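Local coordinates for protein plant cysteine oxidase 2 (Arabidopsis thaliana, PDB 7CXZ) that uses iron and molecular oxygen to oxidise N-terminal cysteines of proteins such as the group VII ethylene response factors, marking them for degradation by the N-end rule pathway, at residues S67-T72 with L118-M123; K126-V131 with A223-R228; S134-P137 with T141-A144. All coordinates share one frame; numbering follows the deposited sequence.

Interaction 1 (S67-T72 with L118-M123); sequences SYFRST and LLFGTM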
# COMPACT_ATOMS: atom_id res chain seq x y z
N SER A 67 2.52 14.19 16.19
CA SER A 67 2.26 15.28 15.25
C SER A 67 1.98 14.77 13.85
O SER A 67 1.29 15.46 13.07
CB SER A 67 3.46 16.24 15.21
OG SER A 67 4.56 15.61 14.58
N TYR A 68 2.48 13.57 13.51
CA TYR A 68 2.28 13.01 12.16
C TYR A 68 0.81 12.80 11.82
O TYR A 68 0.48 12.62 10.64
CB TYR A 68 2.99 11.66 12.02
CG TYR A 68 4.36 11.57 12.63
CD1 TYR A 68 5.35 12.48 12.30
CD2 TYR A 68 4.68 10.54 13.50
CE1 TYR A 68 6.63 12.37 12.85
CE2 TYR A 68 5.95 10.43 14.05
CZ TYR A 68 6.92 11.34 13.72
OH TYR A 68 8.19 11.24 14.26
N PHE A 69 -0.07 12.81 12.81
CA PHE A 69 -1.47 12.48 12.60
C PHE A 69 -2.35 13.72 12.58
O PHE A 69 -3.58 13.61 12.60
CB PHE A 69 -1.90 11.48 13.67
CG PHE A 69 -1.08 10.23 13.61
CD1 PHE A 69 -1.29 9.30 12.59
CD2 PHE A 69 -0.05 10.01 14.51
CE1 PHE A 69 -0.49 8.16 12.49
CE2 PHE A 69 0.74 8.88 14.43
CZ PHE A 69 0.52 7.93 13.40
N ARG A 70 -1.74 14.89 12.50
CA ARG A 70 -2.43 16.16 12.33
C ARG A 70 -1.83 16.90 11.16
O ARG A 70 -0.61 16.89 10.98
CB ARG A 70 -2.34 17.00 13.60
CG ARG A 70 -2.94 16.32 14.83
CD ARG A 70 -2.97 17.26 16.04
NE ARG A 70 -1.63 17.56 16.54
CZ ARG A 70 -0.87 16.72 17.24
NH1 ARG A 70 -1.31 15.50 17.54
NH2 ARG A 70 0.34 17.11 17.64
N SER A 71 -2.67 17.55 10.35
CA SER A 71 -2.22 18.46 9.31
C SER A 71 -3.03 19.74 9.40
O SER A 71 -4.19 19.74 9.85
CB SER A 71 -2.34 17.87 7.90
OG SER A 71 -1.37 18.37 6.97
N THR A 72 -2.41 20.85 9.00
CA THR A 72 -3.11 22.12 8.93
C THR A 72 -3.22 22.65 7.51
O THR A 72 -3.81 23.72 7.31
CB THR A 72 -2.41 23.16 9.83
OG1 THR A 72 -1.00 23.19 9.53
CG2 THR A 72 -2.61 22.82 11.30
N LEU A 118 -3.51 -2.23 9.50
CA LEU A 118 -3.99 -0.97 10.06
C LEU A 118 -3.80 -1.03 11.56
O LEU A 118 -4.44 -1.83 12.25
CB LEU A 118 -5.46 -0.75 9.69
CG LEU A 118 -6.11 0.52 10.27
CD1 LEU A 118 -5.52 1.75 9.61
CD2 LEU A 118 -7.61 0.44 10.00
N LEU A 119 -2.89 -0.19 12.08
CA LEU A 119 -2.52 -0.22 13.49
C LEU A 119 -3.55 0.47 14.37
O LEU A 119 -3.83 -0.00 15.48
CB LEU A 119 -1.14 0.43 13.67
CG LEU A 119 0.01 -0.25 12.93
CD1 LEU A 119 1.24 0.66 13.00
CD2 LEU A 119 0.29 -1.61 13.52
N PHE A 120 -4.10 1.61 13.92
CA PHE A 120 -5.19 2.28 14.62
C PHE A 120 -5.93 3.15 13.60
O PHE A 120 -5.39 3.48 12.54
CB PHE A 120 -4.71 3.09 15.85
CG PHE A 120 -3.70 4.18 15.57
CD1 PHE A 120 -4.08 5.37 14.93
CD2 PHE A 120 -2.40 4.07 16.03
CE1 PHE A 120 -3.15 6.38 14.71
CE2 PHE A 120 -1.46 5.09 15.81
CZ PHE A 120 -1.85 6.25 15.17
N GLY A 121 -7.16 3.52 13.95
CA GLY A 121 -7.94 4.42 13.13
C GLY A 121 -9.00 3.67 12.32
O GLY A 121 -9.08 2.44 12.32
N THR A 122 -9.81 4.47 11.63
CA THR A 122 -10.77 3.98 10.65
C THR A 122 -10.31 4.43 9.28
O THR A 122 -10.13 5.63 9.03
CB THR A 122 -12.18 4.51 10.92
OG1 THR A 122 -12.66 3.93 12.15
CG2 THR A 122 -13.10 4.11 9.75
N MET A 123 -10.10 3.46 8.40
CA MET A 123 -9.57 3.68 7.07
C MET A 123 -10.54 3.10 6.05
O MET A 123 -11.01 1.98 6.22
CB MET A 123 -8.22 2.96 6.93
CG MET A 123 -7.68 3.00 5.52
SD MET A 123 -6.90 4.57 5.24
CE MET A 123 -5.47 4.30 6.29
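F69 and F120 meet ring to ring where the loop running from helix 42-53 to strand 81-87 passes strand 113-120, in the cupin fold of the cysteine dioxygenase family. The two side chains reach for each other from opposite directions, and the contact amounts to a T-shaped pair: the edge of F120 points at the face of F69, with ring centroids 5.0 Å apart and planes at 61°. In F69, CB leaves the backbone toward the strand and CG stands anti to the carbonyl carbon (chi1 -59°), which carries the ring toward F120. Going outward along the ring, CD1 lies 4.0 Å from F120 CZ, and CE1 closes to 3.6 Å from that same CZ; along the other side of the ring, F69 CE2 is 3.8 Å from F120 CZ. Y68 CB covers part of the other face. A179 and C97, on strands 178-185 and 92-98, also touch F69, so the loop is laid against the sheet by its phenylalanine. F120, which also packs on P64, is followed by G121, whose phi of 103° suits a glycine. The approach is off-centre: F120 CZ sits above the rim of the F69 ring, nearest to F69 CZ at 3.4 Å.

Interaction 2 (K126-V131 with A223-R228); sequences KSYDWV and AWLKER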
# COMPACT_ATOMS: atom_id res chain seq x y z
N LYS A 126 -10.38 0.84 -1.02
CA LYS A 126 -10.92 0.35 -2.28
C LYS A 126 -9.80 -0.36 -3.02
O LYS A 126 -8.71 0.20 -3.16
CB LYS A 126 -11.44 1.51 -3.11
CG LYS A 126 -12.08 1.10 -4.43
CD LYS A 126 -13.46 0.55 -4.13
CE LYS A 126 -14.36 0.55 -5.33
NZ LYS A 126 -14.62 1.94 -5.78
N SER A 127 -10.05 -1.58 -3.50
CA SER A 127 -9.01 -2.25 -4.25
C SER A 127 -9.60 -3.01 -5.43
O SER A 127 -10.79 -3.36 -5.43
CB SER A 127 -8.21 -3.20 -3.37
OG SER A 127 -9.00 -4.34 -2.98
N TYR A 128 -8.72 -3.33 -6.39
CA TYR A 128 -9.11 -3.92 -7.67
C TYR A 128 -8.02 -4.86 -8.15
O TYR A 128 -6.85 -4.72 -7.77
CB TYR A 128 -9.30 -2.87 -8.77
CG TYR A 128 -10.18 -1.68 -8.47
CD1 TYR A 128 -9.65 -0.55 -7.88
CD2 TYR A 128 -11.52 -1.66 -8.85
CE1 TYR A 128 -10.44 0.59 -7.66
CE2 TYR A 128 -12.31 -0.53 -8.64
CZ TYR A 128 -11.77 0.57 -8.04
OH TYR A 128 -12.54 1.71 -7.82
N ASP A 129 -8.39 -5.76 -9.07
CA ASP A 129 -7.41 -6.48 -9.89
C ASP A 129 -7.82 -6.41 -11.36
O ASP A 129 -9.02 -6.36 -11.68
CB ASP A 129 -7.28 -7.96 -9.46
CG ASP A 129 -6.44 -8.09 -8.21
OD1 ASP A 129 -5.28 -7.64 -8.28
OD2 ASP A 129 -6.96 -8.60 -7.19
N TRP A 130 -6.82 -6.42 -12.24
CA TRP A 130 -7.12 -6.40 -13.68
C TRP A 130 -7.89 -7.64 -14.10
O TRP A 130 -7.66 -8.73 -13.58
CB TRP A 130 -5.84 -6.32 -14.52
CG TRP A 130 -4.99 -5.16 -14.21
CD1 TRP A 130 -3.68 -5.18 -13.78
CD2 TRP A 130 -5.37 -3.78 -14.28
NE1 TRP A 130 -3.24 -3.89 -13.56
CE2 TRP A 130 -4.25 -3.01 -13.86
CE3 TRP A 130 -6.55 -3.12 -14.63
CZ2 TRP A 130 -4.28 -1.62 -13.80
CZ3 TRP A 130 -6.58 -1.73 -14.56
CH2 TRP A 130 -5.46 -1.00 -14.15
N VAL A 131 -8.80 -7.46 -15.04
CA VAL A 131 -9.37 -8.57 -15.79
C VAL A 131 -8.39 -8.88 -16.92
O VAL A 131 -8.22 -8.07 -17.85
CB VAL A 131 -10.76 -8.22 -16.34
CG1 VAL A 131 -11.25 -9.38 -17.22
CG2 VAL A 131 -11.73 -7.97 -15.19
N ALA A 223 -14.91 -1.96 -12.75
CA ALA A 223 -14.57 -0.56 -12.92
C ALA A 223 -13.60 -0.47 -14.08
O ALA A 223 -12.96 -1.46 -14.45
CB ALA A 223 -13.95 0.03 -11.63
N TRP A 224 -13.52 0.71 -14.67
CA TRP A 224 -12.49 1.03 -15.63
C TRP A 224 -11.46 1.93 -14.96
O TRP A 224 -11.82 2.95 -14.36
CB TRP A 224 -13.07 1.73 -16.85
CG TRP A 224 -14.01 0.90 -17.64
CD1 TRP A 224 -15.37 0.92 -17.58
CD2 TRP A 224 -13.67 -0.10 -18.62
NE1 TRP A 224 -15.90 0.01 -18.46
CE2 TRP A 224 -14.88 -0.63 -19.12
CE3 TRP A 224 -12.45 -0.58 -19.14
CZ2 TRP A 224 -14.91 -1.63 -20.10
CZ3 TRP A 224 -12.49 -1.57 -20.12
CH2 TRP A 224 -13.71 -2.08 -20.60
N LEU A 225 -10.19 1.55 -15.04
CA LEU A 225 -9.13 2.34 -14.43
C LEU A 225 -8.26 2.96 -15.52
O LEU A 225 -7.75 2.25 -16.38
CB LEU A 225 -8.27 1.50 -13.49
CG LEU A 225 -8.68 1.41 -12.02
CD1 LEU A 225 -10.12 0.93 -11.86
CD2 LEU A 225 -7.70 0.49 -11.26
N LYS A 226 -8.08 4.28 -15.44
CA LYS A 226 -7.33 5.04 -16.44
C LYS A 226 -6.01 5.50 -15.81
O LYS A 226 -6.04 6.17 -14.78
CB LYS A 226 -8.15 6.24 -16.92
CG LYS A 226 -7.46 7.11 -17.94
CD LYS A 226 -8.40 8.24 -18.41
CE LYS A 226 -9.34 7.76 -19.56
NZ LYS A 226 -8.59 7.70 -20.86
N GLU A 227 -4.89 5.14 -16.43
CA GLU A 227 -3.58 5.61 -15.97
C GLU A 227 -3.52 7.13 -15.95
O GLU A 227 -3.97 7.79 -16.89
CB GLU A 227 -2.47 5.12 -16.90
CG GLU A 227 -2.21 3.66 -16.83
CD GLU A 227 -0.97 3.26 -17.62
OE1 GLU A 227 -0.04 4.08 -17.78
OE2 GLU A 227 -0.92 2.09 -18.04
N ARG A 228 -2.90 7.69 -14.91
CA ARG A 228 -2.71 9.13 -14.87
C ARG A 228 -1.38 9.47 -14.20
O ARG A 228 -0.89 8.73 -13.34
CB ARG A 228 -3.88 9.84 -14.18
CG ARG A 228 -4.13 9.40 -12.74
CD ARG A 228 -3.47 10.38 -11.80
NE ARG A 228 -3.80 10.12 -10.40
CZ ARG A 228 -3.02 10.52 -9.41
NH1 ARG A 228 -1.89 11.18 -9.68
NH2 ARG A 228 -3.37 10.27 -8.17
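L225 fits between Y128 and W130, and each aromatic presents a different side to it. Y128 offers a face: L225 CD1 stands 4.0 Å from the centroid of the Y128 ring and 3° off the ring normal, a CH-pi contact almost dead centre. W130 offers an edge instead: L225 CB lies near the plane of the indole, 3.8 Å from W130 CZ3. The other methyl of the leucine, CD2, fills the corner between the two rings, 3.9 Å from W130 CH2. A223 CB approaches the phenol obliquely, 3.5 Å from Y128 CE2. The polar tip of Y128 is held separately: K126 NZ donates to Y128 OH at 2.9 Å, and D201 on strand 198-203 also bonds that hydroxyl, so two bonds hold the outer end of the phenol in place. W130 meets the R142 guanidinium in a cation-pi contact. The two strands run at 86° to each other with strand 141-153 between them, so these side chains meet across the hollow of a strongly curled sheet. Y128 and the iron ligand H170 have side chains about 7 Å apart, placing this cluster close to the iron-binding site of the cupin fold.

Interaction 3 (S134-P137 with T141-A144); sequences SPQP and TRLA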
# COMPACT_ATOMS: atom_id res chain seq x y z
N SER A 134 -8.51 -8.49 -21.58
CA SER A 134 -9.82 -7.92 -21.89
C SER A 134 -9.68 -6.70 -22.79
O SER A 134 -8.63 -6.05 -22.83
CB SER A 134 -10.55 -7.53 -20.61
OG SER A 134 -9.65 -6.84 -19.77
N PRO A 135 -10.73 -6.37 -23.54
CA PRO A 135 -10.66 -5.20 -24.44
C PRO A 135 -10.53 -3.90 -23.67
O PRO A 135 -10.96 -3.77 -22.51
CB PRO A 135 -11.99 -5.26 -25.20
CG PRO A 135 -12.50 -6.67 -25.02
CD PRO A 135 -12.00 -7.10 -23.67
N GLN A 136 -9.98 -2.89 -24.34
CA GLN A 136 -9.79 -1.59 -23.72
C GLN A 136 -10.43 -0.51 -24.58
O GLN A 136 -10.39 -0.59 -25.81
CB GLN A 136 -8.30 -1.26 -23.58
CG GLN A 136 -7.53 -2.25 -22.75
CD GLN A 136 -6.08 -1.92 -22.70
OE1 GLN A 136 -5.70 -0.80 -22.35
NE2 GLN A 136 -5.25 -2.88 -23.06
N PRO A 137 -11.01 0.53 -23.96
CA PRO A 137 -11.49 1.67 -24.76
C PRO A 137 -10.35 2.51 -25.30
O PRO A 137 -10.50 3.17 -26.33
CB PRO A 137 -12.34 2.48 -23.78
CG PRO A 137 -12.00 1.97 -22.41
CD PRO A 137 -11.14 0.75 -22.51
N THR A 141 -6.54 2.76 -20.50
CA THR A 141 -7.68 2.42 -19.67
C THR A 141 -7.98 0.93 -19.77
O THR A 141 -8.07 0.38 -20.87
CB THR A 141 -8.91 3.25 -20.07
OG1 THR A 141 -8.54 4.65 -20.05
CG2 THR A 141 -10.09 3.00 -19.16
N ARG A 142 -8.18 0.29 -18.61
CA ARG A 142 -8.28 -1.16 -18.53
C ARG A 142 -9.39 -1.56 -17.57
O ARG A 142 -9.67 -0.88 -16.57
CB ARG A 142 -6.99 -1.79 -18.01
CG ARG A 142 -5.75 -1.63 -18.85
CD ARG A 142 -4.56 -2.38 -18.16
NE ARG A 142 -4.75 -3.83 -18.16
CZ ARG A 142 -3.93 -4.73 -17.60
NH1 ARG A 142 -2.81 -4.35 -16.99
NH2 ARG A 142 -4.22 -6.03 -17.69
N LEU A 143 -10.01 -2.70 -17.86
CA LEU A 143 -11.08 -3.22 -17.03
C LEU A 143 -10.52 -3.89 -15.79
O LEU A 143 -9.55 -4.66 -15.87
CB LEU A 143 -11.91 -4.23 -17.83
CG LEU A 143 -13.11 -4.83 -17.11
CD1 LEU A 143 -14.17 -3.76 -16.81
CD2 LEU A 143 -13.70 -5.98 -17.93
N ALA A 144 -11.16 -3.64 -14.65
CA ALA A 144 -10.75 -4.20 -13.37
C ALA A 144 -11.95 -4.71 -12.59
O ALA A 144 -13.07 -4.24 -12.75
CB ALA A 144 -10.02 -3.17 -12.52
O HOH W 1 -9.33 -4.09 -20.31
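P137 lies across T141 at about a right angle, and here the loop packs closely on the strand. The proline CG is 3.9 Å from T141 CG2, and its CD rests 3.5 Å from T141 O. The threonine methyl points at the ring because CG2 stands opposite the backbone N, while OG1 turns off to weak hydrogen bonds with S138 and K226. W224 of strand 222-228 touches both, and F207 also meets the proline. A glycine in its place removes the ring that touches T141 CG2 and W224, which would probably open a gap there and let the loop swing more freely. The stem of Q136 is pressed on the same carbonyl, its CB 3.2 Å from T141 O, and the chain then runs alongside R142, pointing the same way, with amide and guanidinium planes 39° apart in the more exposed part of the contact. Toward S134 the fit is looser: its OG comes only to 4.0 Å from L143 CB, and a water fills in. That water accepts from L143 N at 2.9 Å and donates to S134 OG at 2.8 Å; P135 O also lies within reach of its protons, though not every acceptor around it can be served at once. S134 OG is itself bonded to V131 O, which ties the loop back to the end of the preceding strand. Side-chain packing at one end and a bridging water at the other thus fold the connection of a long β-hairpin, strands 122-130 and 141-153, back on its own returning strand.

Overall arrangement
From the N terminus, the chain passes helix 42-53 and enters 67-72, which interaction 1 joins to 118-123, closing a loop of 45 intervening residues that includes the first strands of the mixed sheet. Strand 122-130 then carries the chain into 126-131, about 26 Å away between contact centres, where interaction 2 opens. Interaction 3 closes a short loop, three residues between its segments, at the start of strand 141-153, nested inside the longer loop that interaction 2 ends at 223-228. Those two contacts touch: strand 141-153 pairs with 222-228, A223 O facing A144 N at 2.8 Å. Interaction 1 ties a loop to the mixed sheet; the other two lie in the antiparallel sheet and its connecting loop.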